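Local atomic coordinates of pectate lyase (Pectobacterium carotovorum, PDB entry 4U4B), a protein that cleaves the alpha-1,4-galacturonan chain of pectate by calcium-dependent elimination and probably also acts, in endo mode, on highly methylated pectins. Residues T24-L29 with L100-A105; T35-S40 with R73-L78; V47-Y52 with V90-G95. All coordinates share one frame; numbering follows the deposited sequence.

Interaction 1: T24-L29 with L100-A105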
loop_
_atom_site.group_PDB
_atom_site.type_symbol
_atom_site.label_atom_id
_atom_site.label_comp_id
_atom_site.label_asym_id
_atom_site.label_seq_id
_atom_site.Cartn_x
_atom_site.Cartn_y
_atom_site.Cartn_z
ATOM N N THR A 24 17.757 -3.933 5.656
ATOM C CA THR A 24 16.307 -3.939 5.702
ATOM C C THR A 24 15.909 -2.691 6.438
ATOM O O THR A 24 16.374 -2.454 7.554
ATOM C CB THR A 24 15.735 -5.186 6.408
ATOM O OG1 THR A 24 16.116 -6.362 5.683
ATOM C CG2 THR A 24 14.232 -5.112 6.461
ATOM N N MET A 25 15.086 -1.880 5.778
ATOM C CA MET A 25 14.601 -0.629 6.339
ATOM C C MET A 25 13.172 -0.819 6.868
ATOM O O MET A 25 12.233 -0.981 6.099
ATOM C CB MET A 25 14.651 0.476 5.289
ATOM C CG MET A 25 14.715 1.856 5.877
ATOM S SD MET A 25 13.120 2.457 6.441
ATOM C CE MET A 25 13.679 3.868 7.398
ATOM N N LEU A 26 13.040 -0.760 8.189
ATOM C CA LEU A 26 11.816 -1.059 8.914
ATOM C C LEU A 26 11.188 0.234 9.433
ATOM O O LEU A 26 11.869 1.067 10.021
ATOM C CB LEU A 26 12.113 -2.030 10.093
ATOM C CG LEU A 26 10.947 -2.430 11.012
ATOM C CD1 LEU A 26 9.835 -3.171 10.232
ATOM C CD2 LEU A 26 11.398 -3.297 12.209
ATOM N N MET A 27 9.896 0.393 9.208
ATOM C CA MET A 27 9.146 1.519 9.748
ATOM C C MET A 27 7.921 0.982 10.426
ATOM O O MET A 27 7.508 -0.127 10.134
ATOM C CB MET A 27 8.711 2.497 8.646
ATOM C CG MET A 27 9.830 2.940 7.742
ATOM S SD MET A 27 9.362 4.377 6.753
ATOM C CE MET A 27 8.224 3.692 5.573
ATOM N N LEU A 28 7.306 1.767 11.302
ATOM C CA LEU A 28 5.987 1.363 11.769
ATOM C C LEU A 28 4.970 2.513 11.801
ATOM O O LEU A 28 5.315 3.693 11.676
ATOM C CB LEU A 28 6.100 0.701 13.149
ATOM C CG LEU A 28 6.713 1.473 14.320
ATOM C CD1 LEU A 28 5.719 2.489 14.884
ATOM C CD2 LEU A 28 7.132 0.519 15.391
ATOM N N LEU A 29 3.709 2.132 11.958
ATOM C CA LEU A 29 2.613 3.061 12.205
ATOM C C LEU A 29 1.818 2.564 13.413
ATOM O O LEU A 29 1.194 1.497 13.342
ATOM C CB LEU A 29 1.708 3.171 10.971
ATOM C CG LEU A 29 0.514 4.120 11.034
ATOM C CD1 LEU A 29 0.983 5.552 11.242
ATOM C CD2 LEU A 29 -0.360 3.997 9.772
ATOM N N LEU A 100 19.935 -11.329 7.701
ATOM C CA LEU A 100 19.970 -9.870 7.786
ATOM C C LEU A 100 19.127 -9.413 8.965
ATOM O O LEU A 100 18.047 -9.936 9.191
ATOM C CB LEU A 100 19.430 -9.216 6.514
ATOM C CG LEU A 100 20.388 -8.744 5.432
ATOM C CD1 LEU A 100 19.707 -7.666 4.588
ATOM C CD2 LEU A 100 21.715 -8.240 5.996
ATOM N N LYS A 101 19.622 -8.424 9.690
ATOM C CA LYS A 101 18.887 -7.803 10.771
ATOM C C LYS A 101 18.511 -6.389 10.350
ATOM O O LYS A 101 19.358 -5.642 9.871
ATOM C CB LYS A 101 19.727 -7.779 12.053
ATOM C CG LYS A 101 19.004 -7.253 13.279
ATOM C CD LYS A 101 19.988 -6.841 14.390
ATOM C CE LYS A 101 21.017 -7.944 14.666
ATOM N NZ LYS A 101 20.379 -9.270 14.947
ATOM N N SER A 102 17.245 -6.031 10.525
ATOM C CA SER A 102 16.777 -4.682 10.236
ATOM C C SER A 102 17.217 -3.687 11.297
ATOM O O SER A 102 17.645 -4.080 12.395
ATOM C CB SER A 102 15.251 -4.655 10.142
ATOM O OG SER A 102 14.690 -4.557 11.435
ATOM N N ASN A 103 17.099 -2.398 10.979
ATOM C CA ASN A 103 17.149 -1.380 12.017
ATOM C C ASN A 103 16.032 -1.616 13.033
ATOM O O ASN A 103 14.982 -2.180 12.682
ATOM C CB ASN A 103 16.991 0.013 11.419
ATOM C CG ASN A 103 15.638 0.193 10.768
ATOM O OD1 ASN A 103 15.422 -0.277 9.658
ATOM N ND2 ASN A 103 14.708 0.827 11.473
ATOM N N ALA A 104 16.239 -1.195 14.278
ATOM C CA ALA A 104 15.134 -1.154 15.243
ATOM C C ALA A 104 14.063 -0.143 14.825
ATOM O O ALA A 104 14.368 0.952 14.351
ATOM C CB ALA A 104 15.644 -0.818 16.639
ATOM N N ALA A 105 12.804 -0.516 14.988
ATOM C CA ALA A 105 11.715 0.448 14.898
ATOM C C ALA A 105 10.948 0.417 16.212
ATOM O O ALA A 105 10.856 -0.631 16.845
ATOM C CB ALA A 105 10.806 0.137 13.724
HETATM O O HOH W 1 16.150 -8.025 7.772
HETATM O O HOH W 2 19.544 -3.768 7.826
#

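Interaction 2: T35-S40 with R73-L78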
loop_
_atom_site.group_PDB
_atom_site.type_symbol
_atom_site.label_atom_id
_atom_site.label_comp_id
_atom_site.label_asym_id
_atom_site.label_seq_id
_atom_site.Cartn_x
_atom_site.Cartn_y
_atom_site.Cartn_z
ATOM N N THR A 35 -0.410 -1.951 15.727
ATOM C CA THR A 35 0.860 -1.417 15.254
ATOM C C THR A 35 1.231 -2.112 13.951
ATOM O O THR A 35 1.414 -3.327 13.906
ATOM C CB THR A 35 1.978 -1.607 16.284
ATOM O OG1 THR A 35 1.739 -0.759 17.413
ATOM C CG2 THR A 35 3.339 -1.250 15.675
ATOM N N TYR A 36 1.308 -1.345 12.877
ATOM C CA TYR A 36 1.682 -1.898 11.583
ATOM C C TYR A 36 3.194 -1.820 11.346
ATOM O O TYR A 36 3.835 -0.804 11.617
ATOM C CB TYR A 36 0.931 -1.163 10.473
ATOM C CG TYR A 36 -0.558 -1.225 10.678
ATOM C CD1 TYR A 36 -1.273 -2.350 10.297
ATOM C CD2 TYR A 36 -1.253 -0.170 11.273
ATOM C CE1 TYR A 36 -2.645 -2.426 10.498
ATOM C CE2 TYR A 36 -2.632 -0.243 11.480
ATOM C CZ TYR A 36 -3.314 -1.373 11.089
ATOM O OH TYR A 36 -4.674 -1.461 11.275
ATOM N N LEU A 37 3.755 -2.915 10.859
ATOM C CA LEU A 37 5.162 -2.965 10.523
ATOM C C LEU A 37 5.191 -3.001 9.029
ATOM O O LEU A 37 4.387 -3.705 8.421
ATOM C CB LEU A 37 5.856 -4.206 11.106
ATOM C CG LEU A 37 6.536 -4.213 12.475
ATOM C CD1 LEU A 37 5.788 -3.373 13.479
ATOM C CD2 LEU A 37 6.628 -5.653 12.968
ATOM N N SER A 38 6.092 -2.224 8.441
ATOM C CA SER A 38 6.292 -2.251 7.003
ATOM C C SER A 38 7.783 -2.082 6.732
ATOM O O SER A 38 8.442 -1.278 7.379
ATOM C CB SER A 38 5.476 -1.155 6.320
ATOM O OG SER A 38 5.734 -1.125 4.928
ATOM N N TRP A 39 8.321 -2.859 5.802
ATOM C CA TRP A 39 9.740 -2.748 5.513
ATOM C C TRP A 39 10.056 -2.960 4.038
ATOM O O TRP A 39 9.256 -3.499 3.284
ATOM C CB TRP A 39 10.547 -3.740 6.377
ATOM C CG TRP A 39 10.155 -5.188 6.217
ATOM C CD1 TRP A 39 10.764 -6.125 5.421
ATOM C CD2 TRP A 39 9.080 -5.867 6.878
ATOM N NE1 TRP A 39 10.126 -7.339 5.541
ATOM C CE2 TRP A 39 9.088 -7.204 6.428
ATOM C CE3 TRP A 39 8.100 -5.466 7.796
ATOM C CZ2 TRP A 39 8.156 -8.154 6.874
ATOM C CZ3 TRP A 39 7.174 -6.411 8.240
ATOM C CH2 TRP A 39 7.207 -7.735 7.772
ATOM N N SER A 40 11.223 -2.487 3.627
ATOM C CA SER A 40 11.784 -2.883 2.349
ATOM C C SER A 40 13.104 -3.553 2.657
ATOM O O SER A 40 13.754 -3.198 3.632
ATOM C CB SER A 40 11.988 -1.688 1.419
ATOM O OG SER A 40 13.021 -0.861 1.924
ATOM N N ARG A 73 6.118 -7.962 3.297
ATOM C CA ARG A 73 6.886 -6.777 3.680
ATOM C C ARG A 73 6.105 -5.912 4.671
ATOM O O ARG A 73 6.416 -4.721 4.864
ATOM C CB ARG A 73 7.261 -5.934 2.454
ATOM C CG ARG A 73 8.146 -6.634 1.442
ATOM C CD ARG A 73 9.584 -6.773 1.950
ATOM N NE ARG A 73 10.439 -7.356 0.926
ATOM C CZ ARG A 73 10.579 -8.661 0.723
ATOM N NH1 ARG A 73 9.933 -9.530 1.483
ATOM N NH2 ARG A 73 11.378 -9.097 -0.237
ATOM N N THR A 74 5.064 -6.489 5.261
ATOM C CA THR A 74 4.364 -5.845 6.369
ATOM C C THR A 74 3.978 -6.845 7.451
ATOM O O THR A 74 4.008 -8.053 7.230
ATOM C CB THR A 74 3.064 -5.167 5.950
ATOM O OG1 THR A 74 2.051 -6.170 5.802
ATOM C CG2 THR A 74 3.228 -4.394 4.673
ATOM N N PHE A 75 3.595 -6.333 8.613
ATOM C CA PHE A 75 3.044 -7.179 9.658
ATOM C C PHE A 75 2.147 -6.334 10.549
ATOM O O PHE A 75 2.498 -5.216 10.919
ATOM C CB PHE A 75 4.141 -7.865 10.495
ATOM C CG PHE A 75 3.594 -8.720 11.617
ATOM C CD1 PHE A 75 2.963 -9.931 11.341
ATOM C CD2 PHE A 75 3.685 -8.303 12.937
ATOM C CE1 PHE A 75 2.432 -10.717 12.357
ATOM C CE2 PHE A 75 3.156 -9.083 13.956
ATOM C CZ PHE A 75 2.519 -10.293 13.652
ATOM N N THR A 76 0.977 -6.870 10.857
ATOM C CA THR A 76 0.027 -6.198 11.732
ATOM C C THR A 76 0.066 -6.799 13.131
ATOM O O THR A 76 -0.322 -7.956 13.333
ATOM C CB THR A 76 -1.397 -6.310 11.188
ATOM O OG1 THR A 76 -1.467 -5.669 9.909
ATOM C CG2 THR A 76 -2.398 -5.657 12.159
ATOM N N ASP A 77 0.538 -6.019 14.091
ATOM C CA ASP A 77 0.607 -6.482 15.469
ATOM C C ASP A 77 -0.644 -6.061 16.245
ATOM O O ASP A 77 -0.842 -4.883 16.527
ATOM C CB ASP A 77 1.867 -5.949 16.146
ATOM C CG ASP A 77 2.048 -6.491 17.557
ATOM O OD1 ASP A 77 1.257 -7.366 17.974
ATOM O OD2 ASP A 77 2.993 -6.056 18.250
ATOM N N LEU A 78 -1.480 -7.038 16.590
ATOM C CA LEU A 78 -2.730 -6.779 17.307
ATOM C C LEU A 78 -2.625 -7.124 18.793
ATOM O O LEU A 78 -3.613 -7.020 19.535
ATOM C CB LEU A 78 -3.882 -7.577 16.693
ATOM C CG LEU A 78 -4.257 -7.357 15.233
ATOM C CD1 LEU A 78 -5.262 -8.389 14.774
ATOM C CD2 LEU A 78 -4.802 -5.957 15.037
#

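Interaction 3: V47-Y52 with V90-G95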
loop_
_atom_site.group_PDB
_atom_site.type_symbol
_atom_site.label_atom_id
_atom_site.label_comp_id
_atom_site.label_asym_id
_atom_site.label_seq_id
_atom_site.Cartn_x
_atom_site.Cartn_y
_atom_site.Cartn_z
ATOM N N VAL A 47 14.131 -16.913 2.322
ATOM C CA VAL A 47 13.265 -18.081 2.440
ATOM C C VAL A 47 12.290 -17.972 3.614
ATOM O O VAL A 47 11.285 -18.670 3.651
ATOM C CB VAL A 47 14.081 -19.385 2.619
ATOM C CG1 VAL A 47 15.050 -19.580 1.471
ATOM C CG2 VAL A 47 14.813 -19.383 3.940
ATOM N N ARG A 48 12.604 -17.114 4.578
ATOM C CA ARG A 48 11.778 -16.909 5.767
ATOM C C ARG A 48 12.109 -15.549 6.360
ATOM O O ARG A 48 13.204 -15.012 6.116
ATOM C CB ARG A 48 12.028 -18.013 6.807
ATOM C CG ARG A 48 11.225 -17.893 8.127
ATOM C CD ARG A 48 11.566 -19.018 9.142
ATOM N NE ARG A 48 12.638 -18.690 10.097
ATOM C CZ ARG A 48 13.846 -19.248 10.104
ATOM N NH1 ARG A 48 14.173 -20.167 9.203
ATOM N NH2 ARG A 48 14.733 -18.890 11.014
ATOM N N GLN A 49 11.185 -14.995 7.140
ATOM C CA GLN A 49 11.426 -13.738 7.853
ATOM C C GLN A 49 10.881 -13.853 9.263
ATOM O O GLN A 49 9.818 -14.434 9.486
ATOM C CB GLN A 49 10.777 -12.539 7.139
ATOM C CG GLN A 49 11.137 -12.392 5.683
ATOM C CD GLN A 49 10.456 -11.189 5.060
ATOM O OE1 GLN A 49 10.985 -10.078 5.092
ATOM N NE2 GLN A 49 9.274 -11.403 4.502
ATOM N N ASP A 50 11.624 -13.316 10.219
ATOM C CA ASP A 50 11.226 -13.360 11.608
ATOM C C ASP A 50 10.926 -11.968 12.103
ATOM O O ASP A 50 11.709 -11.044 11.881
ATOM C CB ASP A 50 12.320 -13.972 12.479
ATOM C CG ASP A 50 12.489 -15.446 12.250
ATOM O OD1 ASP A 50 11.467 -16.161 12.086
ATOM O OD2 ASP A 50 13.656 -15.885 12.244
ATOM N N VAL A 51 9.807 -11.837 12.796
ATOM C CA VAL A 51 9.463 -10.600 13.456
ATOM C C VAL A 51 9.700 -10.725 14.953
ATOM O O VAL A 51 9.134 -11.608 15.596
ATOM C CB VAL A 51 7.985 -10.211 13.207
ATOM C CG1 VAL A 51 7.673 -8.916 13.908
ATOM C CG2 VAL A 51 7.702 -10.108 11.719
ATOM N N TYR A 52 10.529 -9.829 15.486
ATOM C CA TYR A 52 10.816 -9.742 16.908
ATOM C C TYR A 52 10.238 -8.494 17.542
ATOM O O TYR A 52 10.214 -7.405 16.943
ATOM C CB TYR A 52 12.324 -9.752 17.162
ATOM C CG TYR A 52 12.990 -11.042 16.774
ATOM C CD1 TYR A 52 13.134 -12.075 17.690
ATOM C CD2 TYR A 52 13.463 -11.231 15.484
ATOM C CE1 TYR A 52 13.729 -13.267 17.324
ATOM C CE2 TYR A 52 14.071 -12.405 15.112
ATOM C CZ TYR A 52 14.198 -13.419 16.028
ATOM O OH TYR A 52 14.803 -14.591 15.643
ATOM N N VAL A 90 12.946 -6.890 12.248
ATOM C CA VAL A 90 12.610 -7.923 11.285
ATOM C C VAL A 90 13.909 -8.498 10.756
ATOM O O VAL A 90 14.775 -7.756 10.303
ATOM C CB VAL A 90 11.742 -7.369 10.136
ATOM C CG1 VAL A 90 11.607 -8.384 9.031
ATOM C CG2 VAL A 90 10.366 -6.939 10.677
ATOM N N ASP A 91 14.067 -9.814 10.878
ATOM C CA ASP A 91 15.246 -10.497 10.360
ATOM C C ASP A 91 14.839 -11.301 9.138
ATOM O O ASP A 91 13.814 -11.981 9.149
ATOM C CB ASP A 91 15.882 -11.437 11.406
ATOM C CG ASP A 91 16.457 -10.698 12.599
ATOM O OD1 ASP A 91 16.501 -9.459 12.582
ATOM O OD2 ASP A 91 16.893 -11.356 13.561
ATOM N N THR A 92 15.640 -11.216 8.085
ATOM C CA THR A 92 15.442 -12.051 6.909
ATOM C C THR A 92 16.414 -13.231 6.945
ATOM O O THR A 92 17.551 -13.106 7.410
ATOM C CB THR A 92 15.653 -11.259 5.609
ATOM O OG1 THR A 92 17.030 -10.884 5.514
ATOM C CG2 THR A 92 14.791 -9.995 5.585
ATOM N N VAL A 93 15.968 -14.381 6.466
ATOM C CA VAL A 93 16.809 -15.565 6.435
ATOM C C VAL A 93 16.909 -16.109 5.012
ATOM O O VAL A 93 15.906 -16.413 4.382
ATOM C CB VAL A 93 16.269 -16.653 7.367
ATOM C CG1 VAL A 93 17.163 -17.886 7.325
ATOM C CG2 VAL A 93 16.137 -16.112 8.780
ATOM N N SER A 94 18.125 -16.229 4.501
ATOM C CA SER A 94 18.311 -16.679 3.128
ATOM C C SER A 94 18.555 -18.180 3.070
ATOM O O SER A 94 18.760 -18.825 4.102
ATOM C CB SER A 94 19.462 -15.912 2.468
ATOM O OG SER A 94 19.092 -14.551 2.241
ATOM N N GLY A 95 18.491 -18.740 1.866
ATOM C CA GLY A 95 18.720 -20.163 1.679
ATOM C C GLY A 95 20.114 -20.577 2.119
ATOM O O GLY A 95 20.289 -21.644 2.712
#

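Interaction 1: T24-L29 with L100-A105
Asn103 ND2 serves two carbonyls at once: Leu26 O, 3.2 Å away across the contact and in the plane of the amide, and Ala104 O of its own segment, reached by a more bent bond from well above that carbonyl's plane. The other branch of the amide accepts. Asn103 OD1 lies 2.8 Å from Leu26 N, and the N-H points at one of its lone pairs almost straight, at 171°. Asn103 gets there by setting CG between its own N and carbonyl carbon (chi1 64°). Further along the strand, Ala105 CB presses on the branch point of Leu26, CG, at 3.7 Å, and Leu28 brings CD2 to 4.1 Å from the same Ala105 CB. Leu26 CD2 also rests 3.6 Å from Ser102 OG, a hydroxyl already committed to Asn103 O and Val90 N. Near Thr24 a water takes over, accepting from Thr24 N and donating to Lys101 O, 2.8 Å from each. The two segments run 21° apart at one margin of a fibronectin type III-like sandwich, each from a different sheet. Their backbones never bond directly, so one side-chain amide imitates a neighbouring strand, and its paired donor and acceptor fix which way it is flipped.

Interaction 2: T35-S40 with R73-L78
Strands 35-40 and 74-77 run antiparallel, their axes 4.4 Å apart at 167°, and five backbone bonds from Thr35-Asp77 to Trp39-Arg73 tie them together, the shortest being Leu37 N to Phe75 O at 2.6 Å. Trp39 lies flat across the partner strand. With CG between its backbone N and carbonyl carbon (chi1 58°), the indole folds back so that one face takes the peptide joining Arg73 to Thr74, and Arg73 CA makes a CH-pi contact 3.8 Å from the centroid of the Trp39 five-membered ring. The rim of the indole continues to Phe75, where Trp39 CZ3 meets Phe75 CB at 4.0 Å. Leu37 runs alongside Phe75 and touches its ring at the edge, Leu37 CD2 to Phe75 CD2 also 4.0 Å. On the other face of the sheet Tyr36 turns its ring edge to Thr76, CD1 coming 3.3 Å from Thr76 OG1, while its phenol bonds to Thr247 and Asn277. Strand 35-41 is the middle of three, with 24-30 on its far side. The Leu37, Trp39 and Phe75 face packs against strands 63-68 and 87-94; the Tyr36, Ser38 and Thr74 face meets the parallel beta-helix, where Ser38 bonds to Asn189 and Thr74 to Asn243.

Interaction 3: V47-Y52 with V90-G95
Opposite Val93 the strand carries two residues, Val47 and Arg48, where the other pairs have one: a classic beta bulge, at one end of an antiparallel pair inside the four-stranded sheet of the fibronectin type III-like sandwich. Val93 O takes both N-H groups: Val47 N at 2.8 Å, nearly straight on at 176°, and Arg48 N through a weak bond of 3.4 Å. Past the bulge the pairing is regular, with Asp50 and Asp91 exchanging two backbone bonds. On the face carrying those aspartates, Arg48 runs alongside Val93 and then bends at chi3, which lays its guanidinium flat against the valine; Val93 CG2 sits 3.8 Å from Arg48 NH2, over the guanidinium face. Asp50 OD1 approaches the guanidinium edge in plane, in a long salt bridge of 3.4 Å to Arg48 NE. Lys64 of the adjoining strand makes a second salt bridge to Asp50, and the two cations would be expected to favour its charged form beside Asp91. On the opposite face Gln49 reaches out fully extended beyond CG, its amide nitrogen held by the carbonyls of Asp72 and Asn69, with Thr92 alongside. Tyr52 lies roughly perpendicular to the Asp91 side chain, CE2 stopping 3.4 Å from Asp91 OD2, and its ring is turned 47° from the carboxylate plane.

In the fold
Interaction 2 lies within the three-stranded sheet of the N-terminal sandwich, interaction 3 within the four-stranded one, and interaction 1 joins the two along one margin. Strand 24-30 continues the first sheet, with Met25 N 2.8 Å from Ser40 O; strand 99-106 continues the second, Leu100 O lying 2.9 Å from Thr92 N. Between the sheets, interactions 2 and 3 meet through Trp39 NE1, 2.9 Å from Gln49 OE1, and through Leu37 CD2, 3.6 Å from Val51 CG1. Interactions 1 and 3 lie away from the calcium site, but interaction 2 comes closer: the side chain of Tyr36 is about 11 Å from that of calcium-binding Asn216.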